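Local coordinates for protein ATP-dependent RNA helicase HrpB (Escherichia coli, PDB 6EUD) that hydrolyses ATP to ADP and phosphate as a DEAH/RHA-type RNA helicase that binds single-stranded RNA, at residues Glu214-Gly224 against Gly286-Arg297; Ser241-Tyr249 against Pro265-Thr275. All blocks are in the same frame, centred on the assembly; numbering follows the deposited sequence.

How the contacts relate
Followed from the N terminus, the chain lays down strand 217-221, passes through helix 225-236 into strand 243-248, and returns by helix 256-261 to strand 269-274, where contact 2 closes the shorter loop. It then runs on to strand 287-302, which comes back beside 217-221 and closes the longer loop of contact 1, so that the first closure lies wholly within the second. The two contacts share one sheet of the helicase C-terminal domain, part of whose order is 243-248, 269-274, 217-221, 287-302. Strands 269-274 and 217-221 are neighbours in it, joined by bonds such as that from Leu220 N to Val272 O (2.7 Å), and thus couple contact 2 to contact 1.

Contact 1: Glu214-Gly224 against Gly286-Arg297; sequences ESGSLLLFLPG and GIRLVVDCAQER
Leu218 and Val291 meet on one face of two neighbouring parallel strands in the RecA-like sheet of the helicase C-terminal domain, and here the packing is dense. Both methyls of Leu218 rest against Val291 CG2, CD1 at 3.8 Å, while CG1 of the same valine, anti to the backbone N (chi1 177°), reaches Leu220 CD1 at 3.6 Å. Helix 199-213 covers this face through Leu211 and Val203. On the reverse face the Phe221 ring takes Val290 CG1 at its edge, in the ring plane, 4.0 Å from CE1. Backbone bonds alternate between the strands, that from Leu219 N to Leu289 O measuring 2.7 Å. Ser217 O is gripped twice, by the amides of Arg288 and Leu289. Asp292, whose OD1 accepts from Ala294 N in an Asx turn, also forms a salt bridge to Arg323.

The looser, more solvent-exposed end begins at Ser215. There Arg288, bent at chi3 (-69°), brings NH1 back to Ser215 O at 2.8 Å, with the oxygen near the guanidinium plane. Glu214 OE2 forms a salt bridge to Arg189. One water lies at the edge of the Arg288 guanidinium, accepting from Arg288 NH1 and Ser215 N and donating to Glu214 OE1 at 2.6 Å.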
loop_
_atom_site.group_PDB
_atom_site.type_symbol
_atom_site.label_atom_id
_atom_site.label_comp_id
_atom_site.label_asym_id
_atom_site.label_seq_id
_atom_site.Cartn_x
_atom_site.Cartn_y
_atom_site.Cartn_z
ATOM N N GLU A 214 17.359 -37.028 15.538
ATOM C CA GLU A 214 16.836 -36.447 16.761
ATOM C C GLU A 214 15.594 -37.191 17.213
ATOM O O GLU A 214 14.873 -37.795 16.424
ATOM C CB GLU A 214 16.521 -34.950 16.597
ATOM C CG GLU A 214 17.612 -34.101 15.952
ATOM C CD GLU A 214 18.881 -34.034 16.764
ATOM O OE1 GLU A 214 18.844 -34.339 17.979
ATOM O OE2 GLU A 214 19.919 -33.662 16.177
ATOM N N SER A 215 15.380 -37.153 18.516
ATOM C CA SER A 215 14.255 -37.810 19.153
ATOM C C SER A 215 13.069 -36.852 19.259
ATOM O O SER A 215 13.257 -35.653 19.445
ATOM C CB SER A 215 14.677 -38.316 20.537
ATOM O OG SER A 215 13.547 -38.555 21.349
ATOM N N GLY A 216 11.851 -37.375 19.118
ATOM C CA GLY A 216 10.659 -36.591 19.415
ATOM C C GLY A 216 9.714 -36.350 18.263
ATOM O O GLY A 216 9.985 -36.749 17.132
ATOM N N SER A 217 8.587 -35.714 18.557
ATOM C CA SER A 217 7.654 -35.323 17.512
ATOM C C SER A 217 8.056 -33.970 16.975
ATOM O O SER A 217 8.730 -33.182 17.654
ATOM C CB SER A 217 6.211 -35.293 18.014
ATOM O OG SER A 217 5.726 -36.613 18.185
ATOM N N LEU A 218 7.619 -33.711 15.747
ATOM C CA LEU A 218 8.168 -32.649 14.945
ATOM C C LEU A 218 7.057 -31.803 14.352
ATOM O O LEU A 218 6.084 -32.342 13.815
ATOM C CB LEU A 218 9.049 -33.242 13.836
ATOM C CG LEU A 218 9.889 -32.335 12.931
ATOM C CD1 LEU A 218 11.104 -33.112 12.359
ATOM C CD2 LEU A 218 9.024 -31.806 11.809
ATOM N N LEU A 219 7.230 -30.482 14.432
ATOM C CA LEU A 219 6.293 -29.523 13.854
ATOM C C LEU A 219 6.947 -28.810 12.666
ATOM O O LEU A 219 7.986 -28.145 12.797
ATOM C CB LEU A 219 5.835 -28.491 14.899
ATOM C CG LEU A 219 4.893 -27.364 14.431
ATOM C CD1 LEU A 219 3.553 -27.879 13.831
ATOM C CD2 LEU A 219 4.629 -26.409 15.593
ATOM N N LEU A 220 6.325 -28.959 11.509
ATOM C CA LEU A 220 6.854 -28.426 10.263
ATOM C C LEU A 220 5.989 -27.268 9.770
ATOM O O LEU A 220 4.814 -27.472 9.470
ATOM C CB LEU A 220 6.916 -29.544 9.216
ATOM C CG LEU A 220 7.208 -29.195 7.762
ATOM C CD1 LEU A 220 8.527 -28.432 7.617
ATOM C CD2 LEU A 220 7.217 -30.489 6.925
ATOM N N PHE A 221 6.563 -26.068 9.694
ATOM C CA PHE A 221 5.835 -24.896 9.202
ATOM C C PHE A 221 6.010 -24.760 7.705
ATOM O O PHE A 221 7.130 -24.762 7.228
ATOM C CB PHE A 221 6.305 -23.606 9.899
ATOM C CG PHE A 221 5.897 -23.511 11.369
ATOM C CD1 PHE A 221 6.815 -23.788 12.393
ATOM C CD2 PHE A 221 4.601 -23.141 11.726
ATOM C CE1 PHE A 221 6.447 -23.693 13.749
ATOM C CE2 PHE A 221 4.220 -23.045 13.077
ATOM C CZ PHE A 221 5.144 -23.319 14.089
ATOM N N LEU A 222 4.894 -24.646 6.978
ATOM C CA LEU A 222 4.887 -24.493 5.523
ATOM C C LEU A 222 4.015 -23.296 5.119
ATOM O O LEU A 222 3.218 -22.812 5.930
ATOM C CB LEU A 222 4.389 -25.791 4.882
ATOM C CG LEU A 222 5.407 -26.903 5.115
ATOM C CD1 LEU A 222 4.910 -28.273 4.678
ATOM C CD2 LEU A 222 6.705 -26.515 4.392
ATOM N N PRO A 223 4.155 -22.804 3.867
ATOM C CA PRO A 223 3.406 -21.592 3.488
ATOM C C PRO A 223 1.888 -21.793 3.333
ATOM O O PRO A 223 1.125 -20.883 3.658
ATOM C CB PRO A 223 4.016 -21.210 2.133
ATOM C CG PRO A 223 5.352 -21.943 2.069
ATOM C CD PRO A 223 5.111 -23.209 2.817
ATOM N N GLY A 224 1.459 -22.942 2.823
ATOM C CA GLY A 224 0.046 -23.185 2.635
ATOM C C GLY A 224 -0.330 -24.634 2.396
ATOM O O GLY A 224 0.529 -25.524 2.364
ATOM N N GLY A 286 3.195 -32.303 22.443
ATOM C CA GLY A 286 4.148 -33.390 22.282
ATOM C C GLY A 286 5.327 -33.038 21.391
ATOM O O GLY A 286 6.071 -33.923 20.966
ATOM N N ILE A 287 5.499 -31.749 21.103
ATOM C CA ILE A 287 6.507 -31.299 20.141
ATOM C C ILE A 287 7.798 -30.896 20.827
ATOM O O ILE A 287 7.757 -30.144 21.797
ATOM C CB ILE A 287 5.977 -30.104 19.296
ATOM C CG1 ILE A 287 4.666 -30.490 18.600
ATOM C CG2 ILE A 287 7.017 -29.660 18.273
ATOM C CD1 ILE A 287 4.819 -31.601 17.519
ATOM N N ARG A 288 8.937 -31.393 20.335
ATOM C CA ARG A 288 10.253 -30.870 20.762
ATOM C C ARG A 288 11.188 -30.599 19.560
ATOM O O ARG A 288 12.296 -30.119 19.728
ATOM C CB ARG A 288 10.930 -31.824 21.765
ATOM C CG ARG A 288 11.563 -33.037 21.155
ATOM C CD ARG A 288 12.439 -33.795 22.161
ATOM N NE ARG A 288 13.650 -33.056 22.526
ATOM C CZ ARG A 288 14.860 -33.272 22.008
ATOM N NH1 ARG A 288 15.042 -34.207 21.088
ATOM N NH2 ARG A 288 15.894 -32.553 22.418
ATOM N N LEU A 289 10.718 -30.895 18.349
ATOM C CA LEU A 289 11.434 -30.575 17.106
ATOM C C LEU A 289 10.586 -29.667 16.212
ATOM O O LEU A 289 9.415 -29.949 15.968
ATOM C CB LEU A 289 11.783 -31.847 16.333
ATOM C CG LEU A 289 12.513 -32.943 17.123
ATOM C CD1 LEU A 289 12.735 -34.163 16.250
ATOM C CD2 LEU A 289 13.826 -32.421 17.678
ATOM N N VAL A 290 11.174 -28.581 15.722
ATOM C CA VAL A 290 10.526 -27.760 14.722
ATOM C C VAL A 290 11.363 -27.708 13.422
ATOM O O VAL A 290 12.603 -27.633 13.433
ATOM C CB VAL A 290 10.262 -26.339 15.276
ATOM C CG1 VAL A 290 10.044 -25.323 14.163
ATOM C CG2 VAL A 290 9.070 -26.356 16.262
ATOM N N VAL A 291 10.674 -27.781 12.292
ATOM C CA VAL A 291 11.309 -27.477 11.029
ATOM C C VAL A 291 10.548 -26.324 10.421
ATOM O O VAL A 291 9.352 -26.404 10.176
ATOM C CB VAL A 291 11.357 -28.692 10.055
ATOM C CG1 VAL A 291 11.968 -28.270 8.716
ATOM C CG2 VAL A 291 12.152 -29.854 10.678
ATOM N N ASP A 292 11.275 -25.242 10.187
ATOM C CA ASP A 292 10.711 -23.984 9.741
ATOM C C ASP A 292 11.229 -23.632 8.335
ATOM O O ASP A 292 12.437 -23.337 8.145
ATOM C CB ASP A 292 11.054 -22.878 10.757
ATOM C CG ASP A 292 10.690 -21.489 10.259
ATOM O OD1 ASP A 292 9.695 -21.352 9.510
ATOM O OD2 ASP A 292 11.406 -20.531 10.614
ATOM N N CYS A 293 10.333 -23.681 7.350
ATOM C CA CYS A 293 10.719 -23.368 5.969
ATOM C C CYS A 293 11.073 -21.881 5.815
ATOM O O CYS A 293 11.645 -21.483 4.811
ATOM C CB CYS A 293 9.599 -23.747 4.977
ATOM S SG CYS A 293 8.170 -22.645 4.931
ATOM N N ALA A 294 10.699 -21.083 6.815
ATOM C CA ALA A 294 10.940 -19.629 6.881
ATOM C C ALA A 294 10.281 -18.831 5.763
ATOM O O ALA A 294 10.738 -17.733 5.447
ATOM C CB ALA A 294 12.438 -19.334 6.907
ATOM N N GLN A 295 9.201 -19.363 5.190
ATOM C CA GLN A 295 8.479 -18.682 4.115
ATOM C C GLN A 295 6.990 -18.578 4.382
ATOM O O GLN A 295 6.327 -19.580 4.607
ATOM C CB GLN A 295 8.737 -19.382 2.789
ATOM C CG GLN A 295 10.125 -19.058 2.303
ATOM C CD GLN A 295 10.481 -19.719 1.016
ATOM O OE1 GLN A 295 9.674 -20.449 0.434
ATOM N NE2 GLN A 295 11.707 -19.472 0.550
ATOM N N GLU A 296 6.494 -17.342 4.377
ATOM C CA GLU A 296 5.095 -17.014 4.622
ATOM C C GLU A 296 4.363 -16.770 3.310
ATOM O O GLU A 296 4.973 -16.418 2.293
ATOM C CB GLU A 296 4.980 -15.752 5.487
ATOM C CG GLU A 296 4.628 -15.966 6.950
ATOM C CD GLU A 296 4.810 -14.696 7.776
ATOM O OE1 GLU A 296 5.161 -13.651 7.181
ATOM O OE2 GLU A 296 4.626 -14.746 9.017
ATOM N N ARG A 297 3.042 -16.908 3.344
ATOM C CA ARG A 297 2.215 -16.454 2.238
ATOM C C ARG A 297 1.340 -15.280 2.692
ATOM O O ARG A 297 0.460 -15.456 3.539
ATOM C CB ARG A 297 1.365 -17.606 1.709
ATOM C CG ARG A 297 0.424 -17.238 0.592
ATOM C CD ARG A 297 0.130 -18.465 -0.272
ATOM N NE ARG A 297 1.342 -18.946 -0.945
ATOM C CZ ARG A 297 1.723 -20.219 -0.983
ATOM N NH1 ARG A 297 0.987 -21.150 -0.389
ATOM N NH2 ARG A 297 2.843 -20.563 -1.616
HETATM O O HOH W 1 17.396 -35.338 19.826
#

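Contact 2: Ser241-Tyr249 against Pro265-Thr275; sequences SDVLLCPLY and PQGMRKVVLAT
Val243 CG1 touches Val271 CG2 at 3.7 Å, and Leu245 runs alongside the same valine in a common direction, with CD2 3.7 Å from Val271 CB. The second methyl of Val243, CG2, meets the aliphatic part of Arg269 at CG. On the other face the contacts are longer: Cys246 SG approaches Lys270 CB at 4.1 Å, and Leu248 CB comes close to the methyl of Ala274. Leu244 lies roughly perpendicular to Pro265, CD2 to CD.

The backbones between these two layers keep the side chains in step. Leu244 N donates almost straight to Arg269 O (2.9 Å, 178°), whereas Leu273 N reaches Cys246 O from above the carbonyl plane. The strands run parallel and belong to a right-handed beta-alpha-beta crossover, whose helix 256-261 sets Ala260 against Cys246, Leu248 and Val272, while Ile228 of helix 225-236 backs Pro247 and Leu273.

At the start of the pair, a type II beta turn from Pro265 to Met268 leads into strand 269-274. Asp242 and Arg269 extend side by side, and a water joins them, donating to Asp242 OD2 at 2.9 Å and accepting from Arg269 NH1 at 3.0 Å. The guanidinium is further positioned by the carbonyls of Leu211, Glu214 and Gly216. Lys270, extended beyond CG, carries NZ away from strand 243-248 to the carbonyl oxygens of Ala260, Leu262 and Glu285.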
loop_
_atom_site.group_PDB
_atom_site.type_symbol
_atom_site.label_atom_id
_atom_site.label_comp_id
_atom_site.label_asym_id
_atom_site.label_seq_id
_atom_site.Cartn_x
_atom_site.Cartn_y
_atom_site.Cartn_z
ATOM N N SER A 241 8.289 -46.543 9.824
ATOM C CA SER A 241 6.941 -47.066 10.046
ATOM C C SER A 241 6.314 -46.470 11.300
ATOM O O SER A 241 5.092 -46.495 11.462
ATOM C CB SER A 241 6.970 -48.604 10.138
ATOM O OG SER A 241 7.918 -49.050 11.098
ATOM N N ASP A 242 7.163 -45.928 12.174
ATOM C CA ASP A 242 6.707 -45.351 13.432
ATOM C C ASP A 242 6.254 -43.890 13.276
ATOM O O ASP A 242 5.685 -43.305 14.200
ATOM C CB ASP A 242 7.814 -45.451 14.488
ATOM C CG ASP A 242 9.068 -44.719 14.086
ATOM O OD1 ASP A 242 9.288 -44.546 12.871
ATOM O OD2 ASP A 242 9.835 -44.313 14.984
ATOM N N VAL A 243 6.496 -43.301 12.109
ATOM C CA VAL A 243 6.180 -41.891 11.924
ATOM C C VAL A 243 4.786 -41.697 11.348
ATOM O O VAL A 243 4.476 -42.155 10.250
ATOM C CB VAL A 243 7.193 -41.183 11.009
ATOM C CG1 VAL A 243 6.801 -39.736 10.832
ATOM C CG2 VAL A 243 8.585 -41.271 11.592
ATOM N N LEU A 244 3.960 -41.004 12.118
ATOM C CA LEU A 244 2.602 -40.659 11.740
ATOM C C LEU A 244 2.528 -39.230 11.183
ATOM O O LEU A 244 2.859 -38.261 11.871
ATOM C CB LEU A 244 1.692 -40.818 12.957
ATOM C CG LEU A 244 0.209 -40.512 12.839
ATOM C CD1 LEU A 244 -0.394 -41.408 11.787
ATOM C CD2 LEU A 244 -0.432 -40.758 14.188
ATOM N N LEU A 245 2.098 -39.108 9.930
ATOM C CA LEU A 245 1.960 -37.809 9.288
ATOM C C LEU A 245 0.606 -37.173 9.547
ATOM O O LEU A 245 -0.434 -37.774 9.288
ATOM C CB LEU A 245 2.190 -37.930 7.785
ATOM C CG LEU A 245 3.606 -38.335 7.385
ATOM C CD1 LEU A 245 3.785 -38.264 5.868
ATOM C CD2 LEU A 245 4.642 -37.468 8.094
ATOM N N CYS A 246 0.635 -35.932 10.023
ATOM C CA CYS A 246 -0.573 -35.218 10.426
ATOM C C CYS A 246 -0.639 -33.823 9.861
ATOM O O CYS A 246 -0.147 -32.891 10.488
ATOM C CB CYS A 246 -0.656 -35.120 11.949
ATOM S SG CYS A 246 -0.412 -36.677 12.787
ATOM N N PRO A 247 -1.258 -33.665 8.686
ATOM C CA PRO A 247 -1.516 -32.323 8.143
ATOM C C PRO A 247 -2.428 -31.525 9.062
ATOM O O PRO A 247 -3.169 -32.101 9.833
ATOM C CB PRO A 247 -2.198 -32.605 6.801
ATOM C CG PRO A 247 -2.713 -34.013 6.933
ATOM C CD PRO A 247 -1.722 -34.728 7.781
ATOM N N LEU A 248 -2.360 -30.208 8.985
ATOM C CA LEU A 248 -3.171 -29.357 9.835
ATOM C C LEU A 248 -3.543 -28.075 9.110
ATOM O O LEU A 248 -2.761 -27.117 9.046
ATOM C CB LEU A 248 -2.447 -29.032 11.140
ATOM C CG LEU A 248 -3.332 -28.339 12.172
ATOM C CD1 LEU A 248 -4.496 -29.225 12.475
ATOM C CD2 LEU A 248 -2.573 -28.054 13.430
ATOM N N TYR A 249 -4.743 -28.093 8.540
ATOM C CA TYR A 249 -5.380 -26.891 8.023
ATOM C C TYR A 249 -6.867 -26.901 8.369
ATOM O O TYR A 249 -7.441 -27.967 8.606
ATOM C CB TYR A 249 -5.172 -26.761 6.515
ATOM C CG TYR A 249 -5.187 -28.049 5.719
ATOM C CD1 TYR A 249 -4.049 -28.833 5.611
ATOM C CD2 TYR A 249 -6.317 -28.447 5.020
ATOM C CE1 TYR A 249 -4.046 -30.002 4.858
ATOM C CE2 TYR A 249 -6.320 -29.614 4.257
ATOM C CZ TYR A 249 -5.184 -30.384 4.182
ATOM O OH TYR A 249 -5.173 -31.537 3.434
ATOM N N PRO A 265 0.322 -41.309 19.477
ATOM C CA PRO A 265 0.023 -42.561 20.190
ATOM C C PRO A 265 1.288 -43.225 20.732
ATOM O O PRO A 265 2.386 -42.955 20.221
ATOM C CB PRO A 265 -0.628 -43.428 19.113
ATOM C CG PRO A 265 -1.237 -42.450 18.163
ATOM C CD PRO A 265 -0.330 -41.245 18.157
ATOM N N GLN A 266 1.136 -44.085 21.741
ATOM C CA GLN A 266 2.287 -44.742 22.354
ATOM C C GLN A 266 3.055 -45.546 21.309
ATOM O O GLN A 266 2.459 -46.227 20.471
ATOM C CB GLN A 266 1.851 -45.640 23.520
ATOM C CG GLN A 266 3.010 -46.367 24.242
ATOM C CD GLN A 266 3.992 -45.414 24.962
ATOM O OE1 GLN A 266 3.636 -44.283 25.320
ATOM N NE2 GLN A 266 5.230 -45.877 25.174
ATOM N N GLY A 267 4.380 -45.435 21.346
ATOM C CA GLY A 267 5.244 -46.175 20.443
ATOM C C GLY A 267 5.553 -45.443 19.151
ATOM O O GLY A 267 6.406 -45.873 18.367
ATOM N N MET A 268 4.867 -44.331 18.918
ATOM C CA MET A 268 5.047 -43.614 17.668
ATOM C C MET A 268 5.344 -42.124 17.868
ATOM O O MET A 268 5.211 -41.583 18.959
ATOM C CB MET A 268 3.807 -43.799 16.795
ATOM C CG MET A 268 3.565 -45.260 16.388
ATOM S SD MET A 268 2.304 -45.352 15.122
ATOM C CE MET A 268 0.989 -44.435 15.915
ATOM N N ARG A 269 5.781 -41.481 16.798
ATOM C CA ARG A 269 6.070 -40.055 16.796
ATOM C C ARG A 269 5.297 -39.431 15.652
ATOM O O ARG A 269 4.996 -40.112 14.682
ATOM C CB ARG A 269 7.574 -39.806 16.643
ATOM C CG ARG A 269 8.161 -40.354 15.340
ATOM C CD ARG A 269 9.667 -40.532 15.404
ATOM N NE ARG A 269 10.351 -39.302 15.769
ATOM C CZ ARG A 269 11.622 -39.054 15.489
ATOM N NH1 ARG A 269 12.334 -39.956 14.829
ATOM N NH2 ARG A 269 12.183 -37.905 15.859
ATOM N N LYS A 270 4.982 -38.146 15.744
ATOM C CA LYS A 270 4.232 -37.487 14.678
ATOM C C LYS A 270 4.976 -36.321 14.035
ATOM O O LYS A 270 5.745 -35.610 14.684
ATOM C CB LYS A 270 2.877 -36.997 15.208
ATOM C CG LYS A 270 2.997 -35.883 16.224
ATOM C CD LYS A 270 1.644 -35.400 16.748
ATOM C CE LYS A 270 1.873 -34.253 17.723
ATOM N NZ LYS A 270 0.639 -33.714 18.310
ATOM N N VAL A 271 4.740 -36.145 12.740
ATOM C CA VAL A 271 5.122 -34.937 12.043
ATOM C C VAL A 271 3.869 -34.131 11.754
ATOM O O VAL A 271 2.996 -34.580 11.023
ATOM C CB VAL A 271 5.852 -35.230 10.729
ATOM C CG1 VAL A 271 6.146 -33.916 9.982
ATOM C CG2 VAL A 271 7.133 -36.020 10.998
ATOM N N VAL A 272 3.780 -32.946 12.333
ATOM C CA VAL A 272 2.645 -32.086 12.085
ATOM C C VAL A 272 3.042 -31.069 11.037
ATOM O O VAL A 272 3.989 -30.307 11.217
ATOM C CB VAL A 272 2.157 -31.385 13.367
ATOM C CG1 VAL A 272 1.006 -30.480 13.061
ATOM C CG2 VAL A 272 1.725 -32.406 14.382
ATOM N N LEU A 273 2.329 -31.091 9.920
ATOM C CA LEU A 273 2.574 -30.171 8.826
ATOM C C LEU A 273 1.521 -29.066 8.916
ATOM O O LEU A 273 0.336 -29.307 8.735
ATOM C CB LEU A 273 2.524 -30.898 7.475
ATOM C CG LEU A 273 3.364 -32.172 7.244
ATOM C CD1 LEU A 273 2.617 -33.447 7.666
ATOM C CD2 LEU A 273 3.838 -32.276 5.786
ATOM N N ALA A 274 1.955 -27.850 9.209
ATOM C CA ALA A 274 1.019 -26.774 9.496
ATOM C C ALA A 274 1.415 -25.480 8.812
ATOM O O ALA A 274 2.576 -25.307 8.406
ATOM C CB ALA A 274 0.912 -26.558 11.012
ATOM N N THR A 275 0.442 -24.581 8.686
ATOM C CA THR A 275 0.689 -23.189 8.318
ATOM C C THR A 275 0.976 -22.395 9.584
ATOM O O THR A 275 0.893 -22.952 10.683
ATOM C CB THR A 275 -0.511 -22.578 7.613
ATOM O OG1 THR A 275 -1.620 -22.601 8.518
ATOM C CG2 THR A 275 -0.862 -23.376 6.372
HETATM O O HOH W 2 11.574 -42.557 13.508
#